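Local structure of collagen adhesin (Staphylococcus aureus, 2F68) at residues T33-T38 with A128-G133; S150-K155 with E176-S181; T165-F170 with G192-D197; L201-T206 with Q216-D221. The protein binds collagen as a cell-surface adhesin, probably by wrapping its two Ig-like domains around the triple helix in a "collagen hug". All blocks are in the same frame, centred on the assembly; numbering follows the deposited sequence.

Contact 1 of 4, residues T33-T38 with A128-G133; sequences TTVKMT and ATITSG
V35 and I130 illustrate how a β-sandwich is filled: two strands of the first Ig-like domain, 31-40 and 127-132, face each other across its interior and meet through side chains alone. Their backbones run in roughly the same direction, and the alternating pattern of each strand turns V35 and M37 inward on one side, I130 and S132 on the other. The two branched side chains meet at a slant, with the ends of their branches touching, V35 CG2 lying 3.9 Å from I130 CD1. V35 is turned with CG1 opposite its own nitrogen (chi1 -174°), which leaves CG2 to make this approach. I130 reaches across with the end of its longer branch. One step further along, M37 meets S132. Here the methylene leads, M37 CG standing 3.5 Å from S132 OG, while bends at chi2 and chi3 carry the sulfur and terminal methyl away from the hydroxyl. All four residues are buried, and V22, L20, I52 and V54 of neighbouring strands add to the apolar surroundings. The one hydroxyl among them is not left without a partner: S132 OG forms a hydrogen bond with the carbonyl oxygen K53 O.

Contact 2 of 4, residues S150-K155 with E176-S181; sequences SVFYYK and EKSYVS
The F152 side chain leaves the backbone with CG opposite its own nitrogen (chi1 -176°), which carries the ring out to S178, whose hydroxyl is flanked by both backbone neighbours of CA (chi1 60°). The meeting lies at one end of the Ig-like sandwich of the collagen-binding domain, where the chain leading into strand 154-156 passes the loop that follows strand 166-173. S178 OG comes up to the rim of the F152 ring, near the ring plane, at 4.0 Å from F152 CD1 and 4.1 Å from CE1, so one bond of the ring edge faces the oxygen. That hydroxyl is committed elsewhere, to E280 OE1, and the phenyl ring itself stacks on Y278; the contact is therefore one of apposition between two groups positioned by outside partners. E176 makes the second meeting by folding back. Its bend at chi2 lays the side chain alongside the S150 backbone, with E176 CG 3.7 Å from S150 O. Between E176 and S178 the loop turns through K177, which has a left-handed backbone conformation. N174 OD1 bonds to S178 N, while N175 pairs with the F152 backbone and, through ND2, with V151 O. At the outer margin of the contact, the carboxylate oxygen E176 OE2 stands 3.6 Å from S150 N.

Contact 3 of 4, residues T165-F170 with G192-D197; sequences THVRWF and GGQQLD
H166 opens the approach of strand 166-173 to the start of strand 194-207, two strands of the collagen-binding Ig-like domain whose touching parts run nearly at right angles, 81° apart. Its imidazole comes obliquely to D197, with H166 NE2 4.4 Å from D197 OD2; the other carboxylate oxygen, OD1, hydrogen-bonds to S199 OG, and H166 ND1 bonds to D163 and, weakly, to T165 OG1. V167 follows, pointing inward so that its CB lies near the amide end of Q194; its CG1 also sits 3.4 Å above one face of the W169 indole, towards the rim. R168 turns the other way, with a salt bridge to D158. W169 then brings the edge of its indole to the same Q194, and ring and amide planes are inclined by 53°. Q194 gets there with an extended chain beyond CG, although which amide atom faces the ring is uncertain. F170, last in line, sets its ring edge against the R168 guanidinium face. Chemically, the buried part places a polar amide against an indole edge whose NE1 hydrogen-bonds to T260 OG1. At the margin H166 and D197 are not in contact at their charged atoms; were the histidine protonated, a modest longer-range attraction would be likely.

Contact 4 of 4, residues L201-T206 with Q216-D221; sequences LNINVT and QSAITD
A218 lies at the centre of this strand-on-helix contact, its methyl group directed at the bend where strand 194-207 resumes after an interruption. A218 CB comes within 4.2 Å of N202 N and 4.4 Å of I203 CD1. I203 also lays its terminal methyl on the helix backbone, with CD1 3.7 Å from A218 O; a chi2 of 97°, off the staggered values, accompanies this reach and suggests some torsional strain. Beside it, L201 meets I219 more loosely, CG to CG1 at 4.5 Å. The backbone of N202, with a positive phi, sends its own side chain away from the helix while L201 and I203 both point to it. Across the first turn of the helix S217 and D221 are joined by two bonds: S217 OG donates to D221 OD2 at 2.9 Å, arriving 37° out of the carboxylate plane, and D221 N returns a bond to S217 O. S217 is at the N-cap position, but its hydroxyl goes to D221 and makes no capping bond. Further out, F222 from the next part of helix 218-225 packs on I203 and V205, so the helix lies against strand 194-207 close to edge strand 211-213, while strand 252-262 flanks that strand on its other side.

Contact 1 stands apart in the first Ig-like domain, its centre 29 Å from that of contact 3 and about 41-42 Å from those of contacts 2 and 4, and it closes along the chain before any of them opens. The other three belong to the collagen-binding domain and reach one five-stranded antiparallel sheet. Contacts 2 and 3 interleave in sequence and touch where K155 packs on F170, through the neighbouring strands 154-156 and 166-173. Contacts 3 and 4 follow each other on strand 194-207, with centres 18 Å apart, and K177 packs on T206 to join contacts 2 and 4. The two-domain layout is consistent with collagen being embraced between the domains.

Contact 1 of 4, residues T33-T38 with A128-G133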
loop_
_atom_site.group_PDB
_atom_site.type_symbol
_atom_site.label_atom_id
_atom_site.label_comp_id
_atom_site.label_asym_id
_atom_site.label_seq_id
_atom_site.Cartn_x
_atom_site.Cartn_y
_atom_site.Cartn_z
ATOM N N THR A 33 8.223 2.104 -6.486
ATOM C CA THR A 33 9.644 2.223 -6.824
ATOM C C THR A 33 10.515 2.293 -5.565
ATOM O O THR A 33 10.075 2.778 -4.520
ATOM C CB THR A 33 9.926 3.420 -7.779
ATOM O OG1 THR A 33 11.320 3.464 -8.103
ATOM C CG2 THR A 33 9.501 4.752 -7.158
ATOM N N THR A 34 11.747 1.801 -5.676
ATOM C CA THR A 34 12.641 1.669 -4.524
ATOM C C THR A 34 13.686 2.787 -4.472
ATOM O O THR A 34 14.374 3.051 -5.459
ATOM C CB THR A 34 13.349 0.291 -4.515
ATOM O OG1 THR A 34 12.435 -0.727 -4.944
ATOM C CG2 THR A 34 13.855 -0.046 -3.122
ATOM N N VAL A 35 13.791 3.429 -3.310
ATOM C CA VAL A 35 14.754 4.507 -3.081
ATOM C C VAL A 35 15.898 4.007 -2.196
ATOM O O VAL A 35 15.660 3.401 -1.148
ATOM C CB VAL A 35 14.085 5.742 -2.415
ATOM C CG1 VAL A 35 15.067 6.908 -2.310
ATOM C CG2 VAL A 35 12.846 6.169 -3.187
ATOM N N LYS A 36 17.133 4.264 -2.625
ATOM C CA LYS A 36 18.317 3.874 -1.862
ATOM C C LYS A 36 19.194 5.083 -1.539
ATOM O O LYS A 36 19.565 5.850 -2.430
ATOM C CB LYS A 36 19.119 2.808 -2.615
ATOM C CG LYS A 36 20.156 2.087 -1.764
ATOM C CD LYS A 36 20.884 1.018 -2.562
ATOM C CE LYS A 36 21.905 0.290 -1.703
ATOM N NZ LYS A 36 22.623 -0.766 -2.469
ATOM N N MET A 37 19.516 5.238 -0.256
ATOM C CA MET A 37 20.354 6.333 0.224
ATOM C C MET A 37 21.575 5.766 0.946
ATOM O O MET A 37 21.432 4.998 1.898
ATOM C CB MET A 37 19.546 7.244 1.158
ATOM C CG MET A 37 20.250 8.532 1.598
ATOM S SD MET A 37 21.511 8.321 2.878
ATOM C CE MET A 37 20.585 7.495 4.174
ATOM N N THR A 38 22.767 6.152 0.496
ATOM C CA THR A 38 24.015 5.692 1.112
ATOM C C THR A 38 24.759 6.834 1.807
ATOM O O THR A 38 24.640 7.996 1.410
ATOM C CB THR A 38 24.957 5.013 0.089
ATOM O OG1 THR A 38 25.318 5.951 -0.931
ATOM C CG2 THR A 38 24.289 3.799 -0.549
ATOM N N ALA A 128 9.141 13.677 -10.487
ATOM C CA ALA A 128 9.255 13.888 -9.048
ATOM C C ALA A 128 10.715 13.818 -8.612
ATOM O O ALA A 128 11.405 12.829 -8.878
ATOM C CB ALA A 128 8.419 12.868 -8.293
ATOM N N THR A 129 11.178 14.874 -7.947
ATOM C CA THR A 129 12.572 14.976 -7.521
ATOM C C THR A 129 12.735 14.614 -6.045
ATOM O O THR A 129 12.281 15.344 -5.159
ATOM C CB THR A 129 13.148 16.390 -7.790
ATOM O OG1 THR A 129 12.875 16.773 -9.145
ATOM C CG2 THR A 129 14.655 16.421 -7.553
ATOM N N ILE A 130 13.381 13.478 -5.795
ATOM C CA ILE A 130 13.690 13.037 -4.436
ATOM C C ILE A 130 15.097 13.506 -4.063
ATOM O O ILE A 130 16.059 13.253 -4.793
ATOM C CB ILE A 130 13.550 11.497 -4.284
ATOM C CG1 ILE A 130 12.116 11.059 -4.615
ATOM C CG2 ILE A 130 13.938 11.051 -2.872
ATOM C CD1 ILE A 130 11.933 9.563 -4.806
ATOM N N THR A 131 15.201 14.200 -2.931
ATOM C CA THR A 131 16.461 14.804 -2.493
ATOM C C THR A 131 16.912 14.303 -1.122
ATOM O O THR A 131 16.087 14.033 -0.246
ATOM C CB THR A 131 16.368 16.348 -2.446
ATOM O OG1 THR A 131 15.261 16.742 -1.626
ATOM C CG2 THR A 131 16.197 16.931 -3.844
ATOM N N SER A 132 18.227 14.184 -0.954
ATOM C CA SER A 132 18.836 13.838 0.330
ATOM C C SER A 132 20.197 14.521 0.455
ATOM O O SER A 132 21.208 14.017 -0.042
ATOM C CB SER A 132 18.968 12.319 0.484
ATOM O OG SER A 132 19.476 11.975 1.761
ATOM N N GLY A 133 20.205 15.678 1.112
ATOM C CA GLY A 133 21.415 16.485 1.256
ATOM C C GLY A 133 21.755 17.221 -0.024
ATOM O O GLY A 133 20.978 18.054 -0.495
#

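Contact 2 of 4, residues S150-K155 with E176-S181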
loop_
_atom_site.group_PDB
_atom_site.type_symbol
_atom_site.label_atom_id
_atom_site.label_comp_id
_atom_site.label_asym_id
_atom_site.label_seq_id
_atom_site.Cartn_x
_atom_site.Cartn_y
_atom_site.Cartn_z
ATOM N N SER A 150 -14.918 -1.266 -17.896
ATOM C CA SER A 150 -14.708 -2.307 -16.893
ATOM C C SER A 150 -15.564 -3.543 -17.163
ATOM O O SER A 150 -16.609 -3.457 -17.812
ATOM C CB SER A 150 -15.006 -1.763 -15.492
ATOM O OG SER A 150 -14.139 -0.691 -15.164
ATOM N N VAL A 151 -15.107 -4.688 -16.660
ATOM C CA VAL A 151 -15.873 -5.936 -16.722
ATOM C C VAL A 151 -16.968 -5.946 -15.652
ATOM O O VAL A 151 -17.046 -5.026 -14.832
ATOM C CB VAL A 151 -14.961 -7.189 -16.574
ATOM C CG1 VAL A 151 -14.095 -7.376 -17.816
ATOM C CG2 VAL A 151 -14.098 -7.103 -15.312
ATOM N N PHE A 152 -17.810 -6.978 -15.668
ATOM C CA PHE A 152 -18.882 -7.125 -14.680
ATOM C C PHE A 152 -18.320 -7.188 -13.262
ATOM O O PHE A 152 -18.632 -6.339 -12.425
ATOM C CB PHE A 152 -19.734 -8.367 -14.975
ATOM C CG PHE A 152 -20.912 -8.536 -14.047
ATOM C CD1 PHE A 152 -22.155 -8.010 -14.380
ATOM C CD2 PHE A 152 -20.779 -9.226 -12.844
ATOM C CE1 PHE A 152 -23.248 -8.167 -13.531
ATOM C CE2 PHE A 152 -21.866 -9.386 -11.987
ATOM C CZ PHE A 152 -23.103 -8.855 -12.332
ATOM N N TYR A 153 -17.489 -8.196 -13.006
ATOM C CA TYR A 153 -16.893 -8.390 -11.690
ATOM C C TYR A 153 -15.386 -8.618 -11.770
ATOM O O TYR A 153 -14.914 -9.474 -12.522
ATOM C CB TYR A 153 -17.578 -9.546 -10.948
ATOM C CG TYR A 153 -16.890 -9.955 -9.661
ATOM C CD1 TYR A 153 -16.972 -9.161 -8.518
ATOM C CD2 TYR A 153 -16.159 -11.141 -9.588
ATOM C CE1 TYR A 153 -16.341 -9.533 -7.336
ATOM C CE2 TYR A 153 -15.523 -11.523 -8.409
ATOM C CZ TYR A 153 -15.619 -10.714 -7.289
ATOM O OH TYR A 153 -14.995 -11.085 -6.121
ATOM N N TYR A 154 -14.647 -7.834 -10.990
ATOM C CA TYR A 154 -13.210 -8.024 -10.816
ATOM C C TYR A 154 -12.813 -7.700 -9.378
ATOM O O TYR A 154 -13.481 -6.910 -8.704
ATOM C CB TYR A 154 -12.409 -7.174 -11.815
ATOM C CG TYR A 154 -12.346 -5.694 -11.494
ATOM C CD1 TYR A 154 -13.364 -4.829 -11.892
ATOM C CD2 TYR A 154 -11.256 -5.157 -10.805
ATOM C CE1 TYR A 154 -13.306 -3.469 -11.603
ATOM C CE2 TYR A 154 -11.190 -3.799 -10.510
ATOM C CZ TYR A 154 -12.217 -2.961 -10.912
ATOM O OH TYR A 154 -12.155 -1.617 -10.624
ATOM N N LYS A 155 -11.726 -8.311 -8.918
ATOM C CA LYS A 155 -11.257 -8.123 -7.551
ATOM C C LYS A 155 -9.846 -7.537 -7.525
ATOM O O LYS A 155 -8.956 -8.006 -8.240
ATOM C CB LYS A 155 -11.312 -9.447 -6.788
ATOM C CG LYS A 155 -11.240 -9.304 -5.274
ATOM C CD LYS A 155 -11.405 -10.645 -4.569
ATOM C CE LYS A 155 -10.260 -11.607 -4.870
ATOM N NZ LYS A 155 -8.917 -11.008 -4.631
ATOM N N GLU A 176 -20.899 -1.816 -14.499
ATOM C CA GLU A 176 -21.582 -1.049 -15.542
ATOM C C GLU A 176 -23.083 -0.903 -15.286
ATOM O O GLU A 176 -23.810 -0.360 -16.124
ATOM C CB GLU A 176 -21.325 -1.670 -16.923
ATOM C CG GLU A 176 -19.856 -1.677 -17.356
ATOM C CD GLU A 176 -19.256 -0.282 -17.474
ATOM O OE1 GLU A 176 -19.895 0.601 -18.086
ATOM O OE2 GLU A 176 -18.137 -0.074 -16.960
ATOM N N LYS A 177 -23.531 -1.379 -14.121
ATOM C CA LYS A 177 -24.937 -1.300 -13.691
ATOM C C LYS A 177 -25.903 -1.916 -14.711
ATOM O O LYS A 177 -26.944 -1.334 -15.032
ATOM C CB LYS A 177 -25.335 0.148 -13.362
ATOM C CG LYS A 177 -24.486 0.811 -12.284
ATOM C CD LYS A 177 -24.824 2.289 -12.148
ATOM C CE LYS A 177 -23.846 3.009 -11.230
ATOM N NZ LYS A 177 -22.487 3.140 -11.829
ATOM N N SER A 178 -25.545 -3.096 -15.211
ATOM C CA SER A 178 -26.345 -3.797 -16.214
ATOM C C SER A 178 -27.417 -4.676 -15.574
ATOM O O SER A 178 -27.289 -5.083 -14.416
ATOM C CB SER A 178 -25.443 -4.638 -17.123
ATOM O OG SER A 178 -24.720 -5.604 -16.377
ATOM N N TYR A 179 -28.471 -4.960 -16.338
ATOM C CA TYR A 179 -29.542 -5.852 -15.898
ATOM C C TYR A 179 -29.035 -7.288 -15.805
ATOM O O TYR A 179 -28.308 -7.758 -16.682
ATOM C CB TYR A 179 -30.742 -5.767 -16.851
ATOM C CG TYR A 179 -31.901 -6.673 -16.482
ATOM C CD1 TYR A 179 -32.881 -6.256 -15.581
ATOM C CD2 TYR A 179 -32.021 -7.946 -17.040
ATOM C CE1 TYR A 179 -33.947 -7.085 -15.240
ATOM C CE2 TYR A 179 -33.083 -8.783 -16.708
ATOM C CZ TYR A 179 -34.041 -8.346 -15.808
ATOM O OH TYR A 179 -35.092 -9.169 -15.477
ATOM N N VAL A 180 -29.428 -7.976 -14.736
ATOM C CA VAL A 180 -29.004 -9.354 -14.503
ATOM C C VAL A 180 -30.205 -10.311 -14.481
ATOM O O VAL A 180 -31.259 -9.992 -13.923
ATOM C CB VAL A 180 -28.113 -9.469 -13.224
ATOM C CG1 VAL A 180 -28.936 -9.354 -11.939
ATOM C CG2 VAL A 180 -27.294 -10.750 -13.241
ATOM N N SER A 181 -30.038 -11.472 -15.112
ATOM C CA SER A 181 -31.118 -12.450 -15.256
ATOM C C SER A 181 -31.222 -13.419 -14.077
ATOM O O SER A 181 -32.265 -14.044 -13.871
ATOM C CB SER A 181 -30.967 -13.226 -16.569
ATOM O OG SER A 181 -29.721 -13.900 -16.625
#

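Contact 3 of 4, residues T165-F170 with G192-D197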
loop_
_atom_site.group_PDB
_atom_site.type_symbol
_atom_site.label_atom_id
_atom_site.label_comp_id
_atom_site.label_asym_id
_atom_site.label_seq_id
_atom_site.Cartn_x
_atom_site.Cartn_y
_atom_site.Cartn_z
ATOM N N THR A 165 0.411 -2.406 8.059
ATOM C CA THR A 165 -0.054 -3.575 8.811
ATOM C C THR A 165 -1.341 -4.182 8.249
ATOM O O THR A 165 -1.702 -5.311 8.589
ATOM C CB THR A 165 -0.249 -3.252 10.312
ATOM O OG1 THR A 165 -1.105 -2.113 10.456
ATOM C CG2 THR A 165 1.090 -2.968 10.985
ATOM N N HIS A 166 -2.026 -3.428 7.392
ATOM C CA HIS A 166 -3.280 -3.877 6.790
ATOM C C HIS A 166 -3.203 -3.955 5.268
ATOM O O HIS A 166 -2.493 -3.173 4.631
ATOM C CB HIS A 166 -4.433 -2.960 7.206
ATOM C CG HIS A 166 -4.842 -3.115 8.637
ATOM N ND1 HIS A 166 -4.287 -2.370 9.655
ATOM C CD2 HIS A 166 -5.754 -3.928 9.220
ATOM C CE1 HIS A 166 -4.839 -2.717 10.803
ATOM N NE2 HIS A 166 -5.733 -3.661 10.568
ATOM N N VAL A 167 -3.935 -4.910 4.699
ATOM C CA VAL A 167 -4.060 -5.041 3.250
ATOM C C VAL A 167 -5.517 -4.813 2.849
ATOM O O VAL A 167 -6.412 -5.545 3.279
ATOM C CB VAL A 167 -3.576 -6.425 2.738
ATOM C CG1 VAL A 167 -3.646 -6.491 1.217
ATOM C CG2 VAL A 167 -2.158 -6.717 3.210
ATOM N N ARG A 168 -5.742 -3.785 2.034
ATOM C CA ARG A 168 -7.080 -3.451 1.549
ATOM C C ARG A 168 -7.514 -4.419 0.455
ATOM O O ARG A 168 -6.682 -4.931 -0.296
ATOM C CB ARG A 168 -7.122 -2.016 1.014
ATOM C CG ARG A 168 -6.712 -0.947 2.016
ATOM C CD ARG A 168 -6.426 0.368 1.313
ATOM N NE ARG A 168 -7.643 1.123 1.013
ATOM C CZ ARG A 168 -7.755 2.019 0.035
ATOM N NH1 ARG A 168 -6.732 2.279 -0.769
ATOM N NH2 ARG A 168 -8.905 2.653 -0.148
ATOM N N TRP A 169 -8.819 -4.670 0.378
ATOM C CA TRP A 169 -9.392 -5.521 -0.662
ATOM C C TRP A 169 -10.689 -4.921 -1.192
ATOM O O TRP A 169 -11.467 -4.344 -0.432
ATOM C CB TRP A 169 -9.644 -6.935 -0.133
ATOM C CG TRP A 169 -8.401 -7.666 0.285
ATOM C CD1 TRP A 169 -8.006 -7.948 1.561
ATOM C CD2 TRP A 169 -7.389 -8.205 -0.576
ATOM N NE1 TRP A 169 -6.813 -8.630 1.550
ATOM C CE2 TRP A 169 -6.411 -8.802 0.252
ATOM C CE3 TRP A 169 -7.212 -8.243 -1.967
ATOM C CZ2 TRP A 169 -5.273 -9.431 -0.264
ATOM C CZ3 TRP A 169 -6.078 -8.867 -2.479
ATOM C CH2 TRP A 169 -5.124 -9.453 -1.627
ATOM N N PHE A 170 -10.916 -5.065 -2.495
ATOM C CA PHE A 170 -12.092 -4.493 -3.149
ATOM C C PHE A 170 -12.825 -5.519 -4.010
ATOM O O PHE A 170 -12.241 -6.111 -4.921
ATOM C CB PHE A 170 -11.698 -3.282 -4.004
ATOM C CG PHE A 170 -11.200 -2.105 -3.209
ATOM C CD1 PHE A 170 -9.842 -1.958 -2.934
ATOM C CD2 PHE A 170 -12.086 -1.138 -2.745
ATOM C CE1 PHE A 170 -9.377 -0.870 -2.201
ATOM C CE2 PHE A 170 -11.630 -0.044 -2.014
ATOM C CZ PHE A 170 -10.273 0.089 -1.740
ATOM N N GLY A 192 -3.784 -17.513 3.743
ATOM C CA GLY A 192 -2.998 -17.414 4.974
ATOM C C GLY A 192 -2.044 -16.234 5.033
ATOM O O GLY A 192 -1.701 -15.643 4.007
ATOM N N GLY A 193 -1.616 -15.902 6.250
ATOM C CA GLY A 193 -0.710 -14.779 6.485
ATOM C C GLY A 193 -1.427 -13.486 6.828
ATOM O O GLY A 193 -0.787 -12.456 7.054
ATOM N N GLN A 194 -2.756 -13.545 6.871
ATOM C CA GLN A 194 -3.592 -12.376 7.151
ATOM C C GLN A 194 -4.916 -12.765 7.811
ATOM O O GLN A 194 -5.444 -13.854 7.571
ATOM C CB GLN A 194 -3.840 -11.566 5.870
ATOM C CG GLN A 194 -4.438 -12.369 4.713
ATOM C CD GLN A 194 -4.305 -11.680 3.363
ATOM O OE1 GLN A 194 -4.058 -12.331 2.349
ATOM N NE2 GLN A 194 -4.467 -10.360 3.345
ATOM N N GLN A 195 -5.441 -11.867 8.642
ATOM C CA GLN A 195 -6.711 -12.085 9.332
ATOM C C GLN A 195 -7.698 -10.955 9.039
ATOM O O GLN A 195 -7.365 -9.776 9.179
ATOM C CB GLN A 195 -6.489 -12.241 10.842
ATOM C CG GLN A 195 -7.763 -12.424 11.678
ATOM C CD GLN A 195 -8.571 -13.656 11.292
ATOM O OE1 GLN A 195 -8.021 -14.740 11.088
ATOM N NE2 GLN A 195 -9.885 -13.492 11.200
ATOM N N LEU A 196 -8.909 -11.334 8.638
ATOM C CA LEU A 196 -9.962 -10.386 8.277
ATOM C C LEU A 196 -10.470 -9.583 9.474
ATOM O O LEU A 196 -10.791 -10.145 10.523
ATOM C CB LEU A 196 -11.123 -11.127 7.595
ATOM C CG LEU A 196 -12.496 -10.466 7.416
ATOM C CD1 LEU A 196 -12.441 -9.256 6.491
ATOM C CD2 LEU A 196 -13.495 -11.484 6.897
ATOM N N ASP A 197 -10.530 -8.265 9.299
ATOM C CA ASP A 197 -11.138 -7.374 10.278
ATOM C C ASP A 197 -12.574 -7.089 9.840
ATOM O O ASP A 197 -12.806 -6.414 8.833
ATOM C CB ASP A 197 -10.331 -6.075 10.404
ATOM C CG ASP A 197 -10.610 -5.324 11.702
ATOM O OD1 ASP A 197 -11.640 -5.589 12.361
ATOM O OD2 ASP A 197 -9.788 -4.456 12.064
#

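Contact 4 of 4, residues L201-T206 with Q216-D221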
loop_
_atom_site.group_PDB
_atom_site.type_symbol
_atom_site.label_atom_id
_atom_site.label_comp_id
_atom_site.label_asym_id
_atom_site.label_seq_id
_atom_site.Cartn_x
_atom_site.Cartn_y
_atom_site.Cartn_z
ATOM N N LEU A 201 -15.466 -3.555 7.127
ATOM C CA LEU A 201 -16.128 -4.085 5.934
ATOM C C LEU A 201 -16.569 -2.966 4.982
ATOM O O LEU A 201 -15.837 -2.620 4.059
ATOM C CB LEU A 201 -17.309 -4.989 6.327
ATOM C CG LEU A 201 -17.777 -6.149 5.427
ATOM C CD1 LEU A 201 -18.517 -5.671 4.176
ATOM C CD2 LEU A 201 -16.634 -7.099 5.057
ATOM N N ASN A 202 -17.754 -2.406 5.227
ATOM C CA ASN A 202 -18.383 -1.360 4.393
ATOM C C ASN A 202 -18.695 -1.717 2.928
ATOM O O ASN A 202 -17.861 -2.285 2.218
ATOM C CB ASN A 202 -17.682 0.015 4.527
ATOM C CG ASN A 202 -16.397 0.125 3.713
ATOM O OD1 ASN A 202 -15.299 0.159 4.272
ATOM N ND2 ASN A 202 -16.527 0.199 2.392
ATOM N N ILE A 203 -19.908 -1.375 2.495
ATOM C CA ILE A 203 -20.364 -1.637 1.127
ATOM C C ILE A 203 -20.840 -0.340 0.468
ATOM O O ILE A 203 -21.636 0.403 1.049
ATOM C CB ILE A 203 -21.516 -2.693 1.075
ATOM C CG1 ILE A 203 -21.197 -3.929 1.926
ATOM C CG2 ILE A 203 -21.811 -3.111 -0.363
ATOM C CD1 ILE A 203 -21.807 -3.903 3.319
ATOM N N ASN A 204 -20.344 -0.075 -0.737
ATOM C CA ASN A 204 -20.772 1.085 -1.517
ATOM C C ASN A 204 -21.655 0.678 -2.694
ATOM O O ASN A 204 -21.216 -0.047 -3.591
ATOM C CB ASN A 204 -19.564 1.893 -2.006
ATOM C CG ASN A 204 -19.957 3.235 -2.609
ATOM O OD1 ASN A 204 -20.828 3.937 -2.090
ATOM N ND2 ASN A 204 -19.305 3.601 -3.708
ATOM N N VAL A 205 -22.901 1.145 -2.675
ATOM C CA VAL A 205 -23.858 0.848 -3.739
ATOM C C VAL A 205 -24.160 2.111 -4.545
ATOM O O VAL A 205 -24.478 3.159 -3.977
ATOM C CB VAL A 205 -25.177 0.235 -3.188
ATOM C CG1 VAL A 205 -26.024 -0.327 -4.324
ATOM C CG2 VAL A 205 -24.883 -0.859 -2.166
ATOM N N THR A 206 -24.042 2.004 -5.867
ATOM C CA THR A 206 -24.334 3.115 -6.776
ATOM C C THR A 206 -25.292 2.685 -7.884
ATOM O O THR A 206 -25.160 1.593 -8.441
ATOM C CB THR A 206 -23.051 3.702 -7.411
ATOM O OG1 THR A 206 -22.244 2.644 -7.942
ATOM C CG2 THR A 206 -22.242 4.489 -6.385
ATOM N N GLN A 216 -20.199 -0.933 12.202
ATOM C CA GLN A 216 -20.465 -2.247 12.784
ATOM C C GLN A 216 -21.778 -2.831 12.260
ATOM O O GLN A 216 -21.921 -4.051 12.147
ATOM C CB GLN A 216 -20.490 -2.154 14.315
ATOM C CG GLN A 216 -20.409 -3.496 15.046
ATOM C CD GLN A 216 -19.062 -4.188 14.887
ATOM O OE1 GLN A 216 -18.009 -3.548 14.921
ATOM N NE2 GLN A 216 -19.093 -5.505 14.723
ATOM N N SER A 217 -22.725 -1.952 11.939
ATOM C CA SER A 217 -24.039 -2.358 11.440
ATOM C C SER A 217 -24.099 -2.412 9.909
ATOM O O SER A 217 -25.185 -2.499 9.329
ATOM C CB SER A 217 -25.123 -1.421 11.985
ATOM O OG SER A 217 -24.892 -0.081 11.584
ATOM N N ALA A 218 -22.931 -2.375 9.268
ATOM C CA ALA A 218 -22.819 -2.340 7.805
ATOM C C ALA A 218 -23.498 -3.518 7.101
ATOM O O ALA A 218 -24.166 -3.333 6.083
ATOM C CB ALA A 218 -21.355 -2.244 7.389
ATOM N N ILE A 219 -23.321 -4.719 7.649
ATOM C CA ILE A 219 -23.919 -5.932 7.086
ATOM C C ILE A 219 -25.417 -5.999 7.397
ATOM O O ILE A 219 -26.219 -6.372 6.537
ATOM C CB ILE A 219 -23.204 -7.215 7.594
ATOM C CG1 ILE A 219 -21.690 -7.115 7.371
ATOM C CG2 ILE A 219 -23.771 -8.464 6.911
ATOM C CD1 ILE A 219 -20.866 -8.060 8.228
ATOM N N THR A 220 -25.779 -5.625 8.623
ATOM C CA THR A 220 -27.171 -5.641 9.080
ATOM C C THR A 220 -28.039 -4.649 8.298
ATOM O O THR A 220 -29.170 -4.967 7.927
ATOM C CB THR A 220 -27.275 -5.351 10.599
ATOM O OG1 THR A 220 -26.268 -6.091 11.302
ATOM C CG2 THR A 220 -28.649 -5.740 11.138
ATOM N N ASP A 221 -27.497 -3.458 8.044
ATOM C CA ASP A 221 -28.206 -2.418 7.295
ATOM C C ASP A 221 -28.336 -2.751 5.808
ATOM O O ASP A 221 -29.298 -2.335 5.158
ATOM C CB ASP A 221 -27.524 -1.056 7.472
ATOM C CG ASP A 221 -27.618 -0.529 8.898
ATOM O OD1 ASP A 221 -28.636 -0.790 9.577
ATOM O OD2 ASP A 221 -26.671 0.156 9.338
#